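Local coordinates for protein carbamate kinase (Mycoplasma penetrans, PDB 4AXS) that probably catalyses reversible phosphoryl transfer between carbamoyl phosphate and ADP, yielding ATP at the end of the arginine deiminase pathway, at residues T135-N140 and P215-D220; P142-P147 and A183-V188; A245-V250 and S309-D314; D255-D260 and S326-I331. One frame throughout, in Å; residues are numbered along the deposited sequence.

Contact 1 (T135-N140 and P215-D220); sequences TIVDAN and PTIIQD
Ile217 meets Val137 and Ala139 with two different branches of its side chain. Its CG2 methyl lies 3.8 Å from CG2 of Val137, the two side chains passing at a slant, while the CD1 methyl comes 3.8 Å from CB of Ala139. The first torsion (chi1 76°) places CG1 between backbone N and carbonyl carbon and an extended second torsion carries CD1 onward, which lets the one residue touch both partners. A slacker apolar touch, 4.2 Å between Ile136 CG2 and Ile218 CD1, joins the residue before Val137 to the one after Ile217. In the backbone ladder, Thr216 is held through both its polar atoms: its N donates to Thr135 O at 2.7 Å, and its O accepts from Val137 N at 3.0 Å, a fairly straight bond (160°) whose donor stands above the carbonyl plane. The same oxygen also receives a CA-H...O contact from Ile136 CA at 3.2 Å.

This is the bonding of parallel neighbours, here strands 134-137 and 214-218, the inner strands of a mixed sheet of an amino acid kinase fold; its outer strands in this chain are 187-190 and 223-225. The short segments run 51° apart, and beyond Val137 the ladder gives way: Val137 O faces Ile217 CA at 3.6 Å in place of an amide. Further out, Thr135 OG1 is hydrogen-bonded to Gly212 O, and Thr216 OG1 to Gln134 NE2 and Ile214 O, so each hydroxyl reaches residues preceding the other segment. Tyr223 from the neighbouring strand packs on Ile136, Thr216 and Ile218, whereas Ile230 rests on Thr135 and Val137.

Contact 2 (P142-P147 and A183-V188); sequences PAFKNP and ASPIPV
Phe144 reaches Ala183 and Pro185 because its first torsion (chi1 -57°) turns CG anti to the carbonyl carbon, beside the backbone N, and the second (chi2 -67°) sets the ring so that the CD1-CE1 side and CZ meet the other segment. Along that side CD1 lies 3.8 Å from the Ala183 methyl CB, and CE1 is only 3.4 Å from CG of Pro185, with CZ about as close to the same carbon. The Phe144 and Pro185 side chains cross at about a right angle, and the proline meets the ring obliquely, through CG.

One residue earlier, Ala143 supplies the other half of the grip. Its CB is 4.0 Å from Ala183 CB and 3.8 Å from the carbonyl carbon of Ser184, while its own carbonyl oxygen comes 3.2 Å from Ala183 CB. The Ala183 methyl thus touches both the Ala143 carbonyl and the Phe144 ring, which approach it from directions about at right angles. That oxygen also accepts the amide of Asn146, at 3.2 Å from Asn146 N, within the short, weakly bonded helix 142-145.

The contact sets this helical turn, just after strand 134-137, against the extended chain that leads into strand 187-190 of the same sheet. Phe144 also leans on Val137 of that first strand, and Asp141 links the two sides from outside, its OD2 hydrogen-bonded to Ile186 N and its OD1 weakly to Ala143 N. With no hydrogen bond directly between the segments, their mutual hold depends on shape and on the burial of methyl, proline and phenyl carbons.

Contact 3 (A245-V250 and S309-D314); sequences ADIFVV and SAIIAD
Phe248 and Val250 bond to Ile311 in the middle of a parallel strand pair, the two ends of a beta-alpha-beta connection whose helix 292-302 packs back on the sheet. This is the central sheet of the amino acid kinase fold, where strand 247-251 also adjoins strand 27-31. Ile311 is gripped at both backbone polar atoms: its N donates to Phe248 O at 2.9 Å, and its O receives Val250 N at 2.7 Å, a bond of 165° with the donor almost in line with the C=O. Val249 CA adds a CA-H...O contact to the same oxygen at 3.3 Å. On the helix-facing side Ala310, Ile312 and Val250 are buried against Ala298, Ile295 and Lys294 of helix 292-302.

The hold slackens at both ends. At the far end the bond from Ala313 N to Val250 O is weak, at 3.4 Å. At the start Phe248 N to Ser309 O stretches to 3.3 Å, and the bond from Ser309 N to Asp246 O is weak; here Asp246, Ile247 and Ser309 are partly exposed. The Asp246 carboxylate turns from Ser309 and uses OD2 to accept Arg26 N.

On the face opposite the helix, Ile247 and Ile311 lie side by side and point the same way, Ile247 CG2 meeting Ile311 CD1 at 4.0 Å. Within the first strand, the Val250 CG2 methyl sits 3.7 Å above the plane of the Phe248 ring, offset toward its rim.

Contact 4 (D255-D260 and S326-I331); sequences DYVYVD and SGTKII
Ser326 and Tyr256 touch where the chain turns into the antiparallel edge strand 328-330 of the central sheet, against the loop between strands 247-251 and 258-259. The Ser326 backbone lies beside the tyrosine's hydroxyl end, with CA 3.8 Å from Tyr256 OH. At Gly327, a positive phi (66°) accompanies a turn that brings the peptide alongside the same ring: Gly327 O lies 3.3 Å from Tyr256 CD1, approaching obliquely. The tyrosine's first torsion (chi1 -54°), with CG anti to the carbonyl carbon and beside the backbone N, brings the ring to this peptide.

Thr328 carries the clearest polar link. Its OG1 accepts Val257 N at 3.0 Å in a fairly straight bond (161°) and donates to Leu269 O, so one buried hydroxyl joins strand 328-330 to Val257 and Leu269. It also lies near the plane of the Tyr256 ring, at its edge.

The side chains of Thr328 and Val257 cross at about a right angle, where CG1 of Val257 presses close to Thr328 CB, 3.4 Å away.

How the contacts relate
From the N terminus, the chain first reaches contact 1, which opens at 135-140 and closes a loop at 215-220. Contact 2 is nested within it, returning from 142-147 to 183-188, and the two touch, both reaching the sheet that holds strands 134-137 and 187-190. After contact 1 has closed, contact 3 opens at 245-250. Contact 4 starts at 255-260, before contact 3 closes at 309-314, and closes at 326-331, so these two loops cross. They meet through neighbouring strands 309-313 and 328-330 of the five-stranded sheet, with a probable hydrogen bond of 2.7 Å from Ile330 N to Ala310 O. The centres of contacts 1 and 4 lie about 34 Å apart.

Contact 1 (T135-N140 and P215-D220)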
loop_
_atom_site.group_PDB
_atom_site.type_symbol
_atom_site.label_atom_id
_atom_site.label_comp_id
_atom_site.label_asym_id
_atom_site.label_seq_id
_atom_site.Cartn_x
_atom_site.Cartn_y
_atom_site.Cartn_z
ATOM N N THR A 135 -6.768 10.455 -1.794
ATOM C CA THR A 135 -6.963 11.844 -1.454
ATOM C C THR A 135 -8.228 12.368 -2.094
ATOM O O THR A 135 -8.405 12.295 -3.307
ATOM C CB THR A 135 -5.763 12.726 -1.871
ATOM O OG1 THR A 135 -4.615 12.380 -1.090
ATOM C CG2 THR A 135 -6.088 14.227 -1.666
ATOM N N ILE A 136 -9.103 12.892 -1.245
ATOM C CA ILE A 136 -10.339 13.511 -1.676
ATOM C C ILE A 136 -10.074 14.872 -2.301
ATOM O O ILE A 136 -9.408 15.737 -1.723
ATOM C CB ILE A 136 -11.308 13.683 -0.500
ATOM C CG1 ILE A 136 -11.347 12.412 0.357
ATOM C CG2 ILE A 136 -12.692 14.035 -1.006
ATOM C CD1 ILE A 136 -12.046 11.249 -0.314
ATOM N N VAL A 137 -10.578 15.044 -3.511
ATOM C CA VAL A 137 -10.582 16.350 -4.140
ATOM C C VAL A 137 -12.004 16.609 -4.604
ATOM O O VAL A 137 -12.788 15.668 -4.803
ATOM C CB VAL A 137 -9.612 16.423 -5.324
ATOM C CG1 VAL A 137 -8.194 16.159 -4.847
ATOM C CG2 VAL A 137 -10.010 15.423 -6.394
ATOM N N ASP A 138 -12.339 17.885 -4.731
ATOM C CA ASP A 138 -13.612 18.311 -5.278
ATOM C C ASP A 138 -13.546 18.162 -6.799
ATOM O O ASP A 138 -12.511 18.445 -7.413
ATOM C CB ASP A 138 -13.884 19.758 -4.843
ATOM C CG ASP A 138 -14.718 20.532 -5.840
ATOM O OD1 ASP A 138 -15.965 20.479 -5.748
ATOM O OD2 ASP A 138 -14.117 21.209 -6.705
ATOM N N ALA A 139 -14.639 17.691 -7.397
ATOM C CA ALA A 139 -14.670 17.388 -8.831
ATOM C C ALA A 139 -14.805 18.635 -9.689
ATOM O O ALA A 139 -14.553 18.601 -10.896
ATOM C CB ALA A 139 -15.792 16.415 -9.142
ATOM N N ASN A 140 -15.214 19.733 -9.062
ATOM C CA ASN A 140 -15.293 21.014 -9.744
ATOM C C ASN A 140 -13.984 21.803 -9.686
ATOM O O ASN A 140 -13.909 22.942 -10.161
ATOM C CB ASN A 140 -16.429 21.845 -9.163
ATOM C CG ASN A 140 -17.737 21.596 -9.865
ATOM O OD1 ASN A 140 -17.798 21.592 -11.099
ATOM N ND2 ASN A 140 -18.798 21.382 -9.088
ATOM N N PRO A 215 -5.848 10.642 -6.460
ATOM C CA PRO A 215 -6.963 11.574 -6.685
ATOM C C PRO A 215 -8.309 10.840 -6.639
ATOM O O PRO A 215 -8.557 9.954 -7.464
ATOM C CB PRO A 215 -6.717 12.082 -8.108
ATOM C CG PRO A 215 -5.274 11.835 -8.376
ATOM C CD PRO A 215 -4.842 10.683 -7.533
ATOM N N THR A 216 -9.165 11.208 -5.689
ATOM C CA THR A 216 -10.463 10.562 -5.536
ATOM C C THR A 216 -11.591 11.574 -5.359
ATOM O O THR A 216 -11.622 12.313 -4.372
ATOM C CB THR A 216 -10.471 9.638 -4.314
ATOM O OG1 THR A 216 -9.483 8.614 -4.484
ATOM C CG2 THR A 216 -11.853 9.000 -4.136
ATOM N N ILE A 217 -12.532 11.596 -6.299
ATOM C CA ILE A 217 -13.700 12.464 -6.149
ATOM C C ILE A 217 -14.882 11.754 -5.480
ATOM O O ILE A 217 -14.890 10.530 -5.334
ATOM C CB ILE A 217 -14.144 13.098 -7.486
ATOM C CG1 ILE A 217 -14.873 12.079 -8.361
ATOM C CG2 ILE A 217 -12.947 13.729 -8.217
ATOM C CD1 ILE A 217 -15.396 12.680 -9.663
ATOM N N ILE A 218 -15.866 12.532 -5.048
ATOM C CA ILE A 218 -17.078 11.972 -4.462
ATOM C C ILE A 218 -18.280 12.338 -5.314
ATOM O O ILE A 218 -18.572 13.518 -5.526
ATOM C CB ILE A 218 -17.305 12.447 -3.022
ATOM C CG1 ILE A 218 -16.231 11.872 -2.104
ATOM C CG2 ILE A 218 -18.666 12.013 -2.524
ATOM C CD1 ILE A 218 -16.480 12.157 -0.638
ATOM N N GLN A 219 -18.973 11.317 -5.810
ATOM C CA GLN A 219 -20.129 11.524 -6.668
ATOM C C GLN A 219 -21.329 10.702 -6.193
ATOM O O GLN A 219 -21.376 9.481 -6.364
ATOM C CB GLN A 219 -19.775 11.210 -8.119
ATOM C CG GLN A 219 -20.863 11.548 -9.110
ATOM C CD GLN A 219 -20.360 11.531 -10.540
ATOM O OE1 GLN A 219 -19.160 11.387 -10.788
ATOM N NE2 GLN A 219 -21.278 11.679 -11.493
ATOM N N ASP A 220 -22.288 11.397 -5.586
ATOM C CA ASP A 220 -23.494 10.781 -5.038
ATOM C C ASP A 220 -23.143 9.831 -3.903
ATOM O O ASP A 220 -23.561 8.678 -3.903
ATOM C CB ASP A 220 -24.275 10.044 -6.126
ATOM C CG ASP A 220 -24.545 10.911 -7.342
ATOM O OD1 ASP A 220 -25.120 12.015 -7.187
ATOM O OD2 ASP A 220 -24.174 10.488 -8.456
#

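Contact 2 (P142-P147 and A183-V188)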
loop_
_atom_site.group_PDB
_atom_site.type_symbol
_atom_site.label_atom_id
_atom_site.label_comp_id
_atom_site.label_asym_id
_atom_site.label_seq_id
_atom_site.Cartn_x
_atom_site.Cartn_y
_atom_site.Cartn_z
ATOM N N PRO A 142 -10.935 23.685 -10.438
ATOM C CA PRO A 142 -10.466 24.361 -11.653
ATOM C C PRO A 142 -9.384 23.564 -12.381
ATOM O O PRO A 142 -9.319 23.586 -13.609
ATOM C CB PRO A 142 -9.886 25.659 -11.107
ATOM C CG PRO A 142 -10.709 25.943 -9.898
ATOM C CD PRO A 142 -11.034 24.606 -9.292
ATOM N N ALA A 143 -8.561 22.852 -11.616
ATOM C CA ALA A 143 -7.379 22.179 -12.141
ATOM C C ALA A 143 -7.684 21.227 -13.287
ATOM O O ALA A 143 -6.880 21.078 -14.203
ATOM C CB ALA A 143 -6.661 21.439 -11.020
ATOM N N PHE A 144 -8.834 20.566 -13.231
ATOM C CA PHE A 144 -9.183 19.575 -14.245
ATOM C C PHE A 144 -9.434 20.242 -15.578
ATOM O O PHE A 144 -9.074 19.713 -16.629
ATOM C CB PHE A 144 -10.439 18.805 -13.849
ATOM C CG PHE A 144 -10.337 18.122 -12.529
ATOM C CD1 PHE A 144 -9.463 17.064 -12.353
ATOM C CD2 PHE A 144 -11.121 18.531 -11.463
ATOM C CE1 PHE A 144 -9.366 16.434 -11.137
ATOM C CE2 PHE A 144 -11.038 17.892 -10.242
ATOM C CZ PHE A 144 -10.157 16.846 -10.079
ATOM N N LYS A 145 -10.072 21.405 -15.519
ATOM C CA LYS A 145 -10.455 22.139 -16.712
ATOM C C LYS A 145 -9.224 22.759 -17.357
ATOM O O LYS A 145 -9.289 23.282 -18.473
ATOM C CB LYS A 145 -11.522 23.185 -16.371
ATOM C CG LYS A 145 -12.822 22.555 -15.861
ATOM C CD LYS A 145 -13.853 23.582 -15.407
ATOM C CE LYS A 145 -15.135 22.890 -14.934
ATOM N NZ LYS A 145 -16.051 23.791 -14.170
ATOM N N ASN A 146 -8.103 22.683 -16.645
ATOM C CA ASN A 146 -6.802 23.078 -17.186
ATOM C C ASN A 146 -5.726 22.041 -16.889
ATOM O O ASN A 146 -4.929 22.214 -15.967
ATOM C CB ASN A 146 -6.371 24.440 -16.642
ATOM C CG ASN A 146 -4.986 24.846 -17.127
ATOM O OD1 ASN A 146 -4.232 25.497 -16.406
ATOM N ND2 ASN A 146 -4.640 24.448 -18.350
ATOM N N PRO A 147 -5.711 20.952 -17.672
ATOM C CA PRO A 147 -4.805 19.809 -17.488
ATOM C C PRO A 147 -3.329 20.207 -17.507
ATOM O O PRO A 147 -2.705 20.231 -18.564
ATOM C CB PRO A 147 -5.141 18.899 -18.676
ATOM C CG PRO A 147 -6.571 19.221 -18.990
ATOM C CD PRO A 147 -6.692 20.708 -18.745
ATOM N N ALA A 183 -4.291 16.978 -14.523
ATOM C CA ALA A 183 -4.491 18.014 -13.511
ATOM C C ALA A 183 -3.733 17.846 -12.186
ATOM O O ALA A 183 -3.052 16.838 -11.971
ATOM C CB ALA A 183 -5.990 18.167 -13.244
ATOM N N SER A 184 -3.867 18.846 -11.311
ATOM C CA SER A 184 -3.271 18.833 -9.974
ATOM C C SER A 184 -4.236 19.417 -8.951
ATOM O O SER A 184 -4.034 20.531 -8.456
ATOM C CB SER A 184 -1.975 19.641 -9.944
ATOM O OG SER A 184 -1.023 19.111 -10.841
ATOM N N PRO A 185 -5.287 18.658 -8.625
ATOM C CA PRO A 185 -6.365 19.075 -7.724
ATOM C C PRO A 185 -5.883 19.471 -6.329
ATOM O O PRO A 185 -4.808 19.058 -5.887
ATOM C CB PRO A 185 -7.234 17.811 -7.609
ATOM C CG PRO A 185 -6.927 17.020 -8.814
ATOM C CD PRO A 185 -5.488 17.292 -9.130
ATOM N N ILE A 186 -6.706 20.257 -5.643
ATOM C CA ILE A 186 -6.481 20.609 -4.251
ATOM C C ILE A 186 -7.090 19.563 -3.301
ATOM O O ILE A 186 -8.275 19.226 -3.405
ATOM C CB ILE A 186 -7.084 21.985 -3.950
ATOM C CG1 ILE A 186 -6.335 23.060 -4.734
ATOM C CG2 ILE A 186 -7.057 22.274 -2.456
ATOM C CD1 ILE A 186 -4.881 23.201 -4.343
ATOM N N PRO A 187 -6.275 19.065 -2.365
ATOM C CA PRO A 187 -6.601 18.007 -1.413
ATOM C C PRO A 187 -7.477 18.457 -0.244
ATOM O O PRO A 187 -6.991 19.181 0.621
ATOM C CB PRO A 187 -5.226 17.593 -0.875
ATOM C CG PRO A 187 -4.236 18.193 -1.807
ATOM C CD PRO A 187 -4.860 19.444 -2.281
ATOM N N VAL A 188 -8.726 17.990 -0.191
ATOM C CA VAL A 188 -9.650 18.359 0.883
ATOM C C VAL A 188 -9.681 17.374 2.064
ATOM O O VAL A 188 -9.844 17.785 3.215
ATOM C CB VAL A 188 -11.055 18.622 0.338
ATOM C CG1 VAL A 188 -10.953 19.525 -0.881
ATOM C CG2 VAL A 188 -11.721 17.331 -0.038
#

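Contact 3 (A245-V250 and S309-D314)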
loop_
_atom_site.group_PDB
_atom_site.type_symbol
_atom_site.label_atom_id
_atom_site.label_comp_id
_atom_site.label_asym_id
_atom_site.label_seq_id
_atom_site.Cartn_x
_atom_site.Cartn_y
_atom_site.Cartn_z
ATOM N N ALA A 245 0.160 18.649 13.888
ATOM C CA ALA A 245 1.544 18.670 14.364
ATOM C C ALA A 245 1.993 20.101 14.524
ATOM O O ALA A 245 1.263 21.033 14.196
ATOM C CB ALA A 245 2.466 17.954 13.390
ATOM N N ASP A 246 3.211 20.263 15.016
ATOM C CA ASP A 246 3.792 21.581 15.207
ATOM C C ASP A 246 4.541 21.966 13.944
ATOM O O ASP A 246 4.249 22.979 13.318
ATOM C CB ASP A 246 4.761 21.549 16.385
ATOM C CG ASP A 246 4.202 20.793 17.564
ATOM O OD1 ASP A 246 3.018 21.035 17.904
ATOM O OD2 ASP A 246 4.941 19.947 18.127
ATOM N N ILE A 247 5.501 21.128 13.574
ATOM C CA ILE A 247 6.362 21.388 12.435
ATOM C C ILE A 247 5.957 20.575 11.191
ATOM O O ILE A 247 5.495 19.435 11.288
ATOM C CB ILE A 247 7.850 21.102 12.783
ATOM C CG1 ILE A 247 8.284 21.885 14.026
ATOM C CG2 ILE A 247 8.749 21.425 11.611
ATOM C CD1 ILE A 247 8.149 21.126 15.335
ATOM N N PHE A 248 6.136 21.207 10.035
ATOM C CA PHE A 248 5.986 20.596 8.732
ATOM C C PHE A 248 7.303 20.798 7.988
ATOM O O PHE A 248 7.604 21.906 7.566
ATOM C CB PHE A 248 4.831 21.264 7.981
ATOM C CG PHE A 248 4.636 20.758 6.570
ATOM C CD1 PHE A 248 4.996 19.458 6.218
ATOM C CD2 PHE A 248 4.069 21.573 5.597
ATOM C CE1 PHE A 248 4.811 18.988 4.912
ATOM C CE2 PHE A 248 3.879 21.111 4.288
ATOM C CZ PHE A 248 4.250 19.815 3.947
ATOM N N VAL A 249 8.101 19.742 7.843
ATOM C CA VAL A 249 9.372 19.854 7.132
ATOM C C VAL A 249 9.285 19.340 5.708
ATOM O O VAL A 249 8.894 18.197 5.472
ATOM C CB VAL A 249 10.495 19.058 7.807
ATOM C CG1 VAL A 249 11.769 19.128 6.958
ATOM C CG2 VAL A 249 10.736 19.549 9.224
ATOM N N VAL A 250 9.680 20.185 4.768
ATOM C CA VAL A 250 9.682 19.850 3.355
ATOM C C VAL A 250 11.115 19.633 2.881
ATOM O O VAL A 250 11.901 20.591 2.807
ATOM C CB VAL A 250 9.040 20.988 2.537
ATOM C CG1 VAL A 250 9.209 20.751 1.041
ATOM C CG2 VAL A 250 7.563 21.161 2.927
ATOM N N SER A 309 5.502 26.034 12.758
ATOM C CA SER A 309 6.386 26.512 11.704
ATOM C C SER A 309 6.469 25.517 10.551
ATOM O O SER A 309 5.897 24.426 10.612
ATOM C CB SER A 309 7.784 26.813 12.260
ATOM O OG SER A 309 8.223 25.789 13.143
ATOM N N ALA A 310 7.170 25.903 9.491
ATOM C CA ALA A 310 7.397 25.009 8.360
ATOM C C ALA A 310 8.833 25.174 7.922
ATOM O O ALA A 310 9.323 26.298 7.760
ATOM C CB ALA A 310 6.435 25.313 7.210
ATOM N N ILE A 311 9.526 24.062 7.746
ATOM C CA ILE A 311 10.932 24.157 7.422
ATOM C C ILE A 311 11.201 23.591 6.053
ATOM O O ILE A 311 10.835 22.463 5.772
ATOM C CB ILE A 311 11.798 23.434 8.458
ATOM C CG1 ILE A 311 11.590 24.056 9.841
ATOM C CG2 ILE A 311 13.270 23.507 8.057
ATOM C CD1 ILE A 311 12.211 23.267 10.975
ATOM N N ILE A 312 11.831 24.393 5.201
ATOM C CA ILE A 312 12.254 23.939 3.887
ATOM C C ILE A 312 13.767 23.800 3.841
ATOM O O ILE A 312 14.466 24.740 3.494
ATOM C CB ILE A 312 11.807 24.905 2.777
ATOM C CG1 ILE A 312 10.284 25.001 2.724
ATOM C CG2 ILE A 312 12.330 24.452 1.434
ATOM C CD1 ILE A 312 9.777 25.651 1.450
ATOM N N ALA A 313 14.271 22.621 4.189
ATOM C CA ALA A 313 15.710 22.381 4.208
ATOM C C ALA A 313 16.100 21.104 3.460
ATOM O O ALA A 313 15.238 20.328 3.039
ATOM C CB ALA A 313 16.217 22.340 5.643
ATOM N N ASP A 314 17.409 20.895 3.311
ATOM C CA ASP A 314 17.947 19.734 2.605
ATOM C C ASP A 314 18.078 18.534 3.535
ATOM O O ASP A 314 18.022 18.671 4.755
ATOM C CB ASP A 314 19.234 20.098 1.858
ATOM C CG ASP A 314 19.888 18.890 1.175
ATOM O OD1 ASP A 314 19.169 17.952 0.760
ATOM O OD2 ASP A 314 21.133 18.880 1.039
#

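Contact 4 (D255-D260 and S326-I331)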
loop_
_atom_site.group_PDB
_atom_site.type_symbol
_atom_site.label_atom_id
_atom_site.label_comp_id
_atom_site.label_asym_id
_atom_site.label_seq_id
_atom_site.Cartn_x
_atom_site.Cartn_y
_atom_site.Cartn_z
ATOM N N ASP A 255 19.808 24.447 0.670
ATOM C CA ASP A 255 20.093 24.865 2.043
ATOM C C ASP A 255 19.141 25.973 2.516
ATOM O O ASP A 255 18.719 25.989 3.677
ATOM C CB ASP A 255 21.548 25.314 2.167
ATOM C CG ASP A 255 21.913 26.388 1.156
ATOM O OD1 ASP A 255 21.201 26.500 0.126
ATOM O OD2 ASP A 255 22.906 27.125 1.396
ATOM N N TYR A 256 18.809 26.890 1.605
ATOM C CA TYR A 256 17.818 27.940 1.858
ATOM C C TYR A 256 17.029 28.214 0.591
ATOM O O TYR A 256 17.515 27.969 -0.526
ATOM C CB TYR A 256 18.496 29.248 2.292
ATOM C CG TYR A 256 19.421 29.094 3.468
ATOM C CD1 TYR A 256 18.946 29.204 4.770
ATOM C CD2 TYR A 256 20.766 28.828 3.278
ATOM C CE1 TYR A 256 19.790 29.054 5.851
ATOM C CE2 TYR A 256 21.622 28.678 4.349
ATOM C CZ TYR A 256 21.132 28.791 5.634
ATOM O OH TYR A 256 21.991 28.639 6.695
ATOM N N VAL A 257 15.814 28.732 0.745
ATOM C CA VAL A 257 15.135 29.269 -0.423
ATOM C C VAL A 257 15.630 30.698 -0.629
ATOM O O VAL A 257 15.651 31.501 0.296
ATOM C CB VAL A 257 13.586 29.194 -0.335
ATOM C CG1 VAL A 257 13.140 28.625 1.016
ATOM C CG2 VAL A 257 12.937 30.569 -0.649
ATOM N N TYR A 258 16.064 30.995 -1.844
ATOM C CA TYR A 258 16.621 32.303 -2.142
ATOM C C TYR A 258 15.606 33.219 -2.821
ATOM O O TYR A 258 14.633 32.758 -3.422
ATOM C CB TYR A 258 17.894 32.161 -2.982
ATOM C CG TYR A 258 19.076 31.636 -2.191
ATOM C CD1 TYR A 258 19.191 30.287 -1.887
ATOM C CD2 TYR A 258 20.075 32.494 -1.737
ATOM C CE1 TYR A 258 20.265 29.804 -1.160
ATOM C CE2 TYR A 258 21.157 32.017 -1.010
ATOM C CZ TYR A 258 21.243 30.668 -0.723
ATOM O OH TYR A 258 22.314 30.181 0.004
ATOM N N VAL A 259 15.819 34.522 -2.680
ATOM C CA VAL A 259 15.093 35.493 -3.488
ATOM C C VAL A 259 16.099 36.266 -4.348
ATOM O O VAL A 259 17.260 36.412 -3.971
ATOM C CB VAL A 259 14.175 36.425 -2.633
ATOM C CG1 VAL A 259 12.931 35.658 -2.157
ATOM C CG2 VAL A 259 14.939 37.027 -1.446
ATOM N N ASP A 260 15.662 36.712 -5.520
ATOM C CA ASP A 260 16.528 37.456 -6.428
ATOM C C ASP A 260 17.755 36.658 -6.830
ATOM O O ASP A 260 18.836 37.223 -6.961
ATOM C CB ASP A 260 16.992 38.767 -5.779
ATOM C CG ASP A 260 15.880 39.793 -5.653
ATOM O OD1 ASP A 260 15.070 39.929 -6.597
ATOM O OD2 ASP A 260 15.826 40.466 -4.600
ATOM N N SER A 326 20.104 25.886 9.710
ATOM C CA SER A 326 20.010 25.814 8.253
ATOM C C SER A 326 18.564 25.915 7.779
ATOM O O SER A 326 17.628 25.974 8.587
ATOM C CB SER A 326 20.691 24.555 7.702
ATOM O OG SER A 326 21.007 24.687 6.318
ATOM N N GLY A 327 18.387 25.968 6.466
ATOM C CA GLY A 327 17.052 25.992 5.902
ATOM C C GLY A 327 16.238 27.237 6.218
ATOM O O GLY A 327 16.680 28.133 6.946
ATOM N N THR A 328 15.028 27.279 5.668
ATOM C CA THR A 328 14.191 28.462 5.733
ATOM C C THR A 328 12.938 28.185 6.532
ATOM O O THR A 328 12.085 27.406 6.100
ATOM C CB THR A 328 13.772 28.913 4.328
ATOM O OG1 THR A 328 14.931 29.310 3.569
ATOM C CG2 THR A 328 12.786 30.067 4.422
ATOM N N LYS A 329 12.822 28.816 7.697
ATOM C CA LYS A 329 11.642 28.652 8.537
ATOM C C LYS A 329 10.523 29.575 8.060
ATOM O O LYS A 329 10.765 30.744 7.754
ATOM C CB LYS A 329 11.988 28.938 9.995
ATOM C CG LYS A 329 10.898 28.592 10.995
ATOM C CD LYS A 329 11.024 29.449 12.246
ATOM C CE LYS A 329 10.600 28.694 13.506
ATOM N NZ LYS A 329 11.773 28.182 14.289
ATOM N N ILE A 330 9.306 29.038 7.984
ATOM C CA ILE A 330 8.140 29.805 7.549
ATOM C C ILE A 330 7.120 29.908 8.670
ATOM O O ILE A 330 6.800 28.909 9.317
ATOM C CB ILE A 330 7.470 29.184 6.297
ATOM C CG1 ILE A 330 8.306 29.476 5.050
ATOM C CG2 ILE A 330 6.070 29.736 6.110
ATOM C CD1 ILE A 330 8.159 28.463 3.944
ATOM N N ILE A 331 6.608 31.114 8.903
ATOM C CA ILE A 331 5.665 31.320 10.000
ATOM C C ILE A 331 4.443 32.134 9.601
ATOM O O ILE A 331 4.426 32.775 8.549
ATOM C CB ILE A 331 6.338 31.982 11.216
ATOM C CG1 ILE A 331 6.977 33.311 10.812
ATOM C CG2 ILE A 331 7.387 31.050 11.827
ATOM C CD1 ILE A 331 7.162 34.257 11.965
#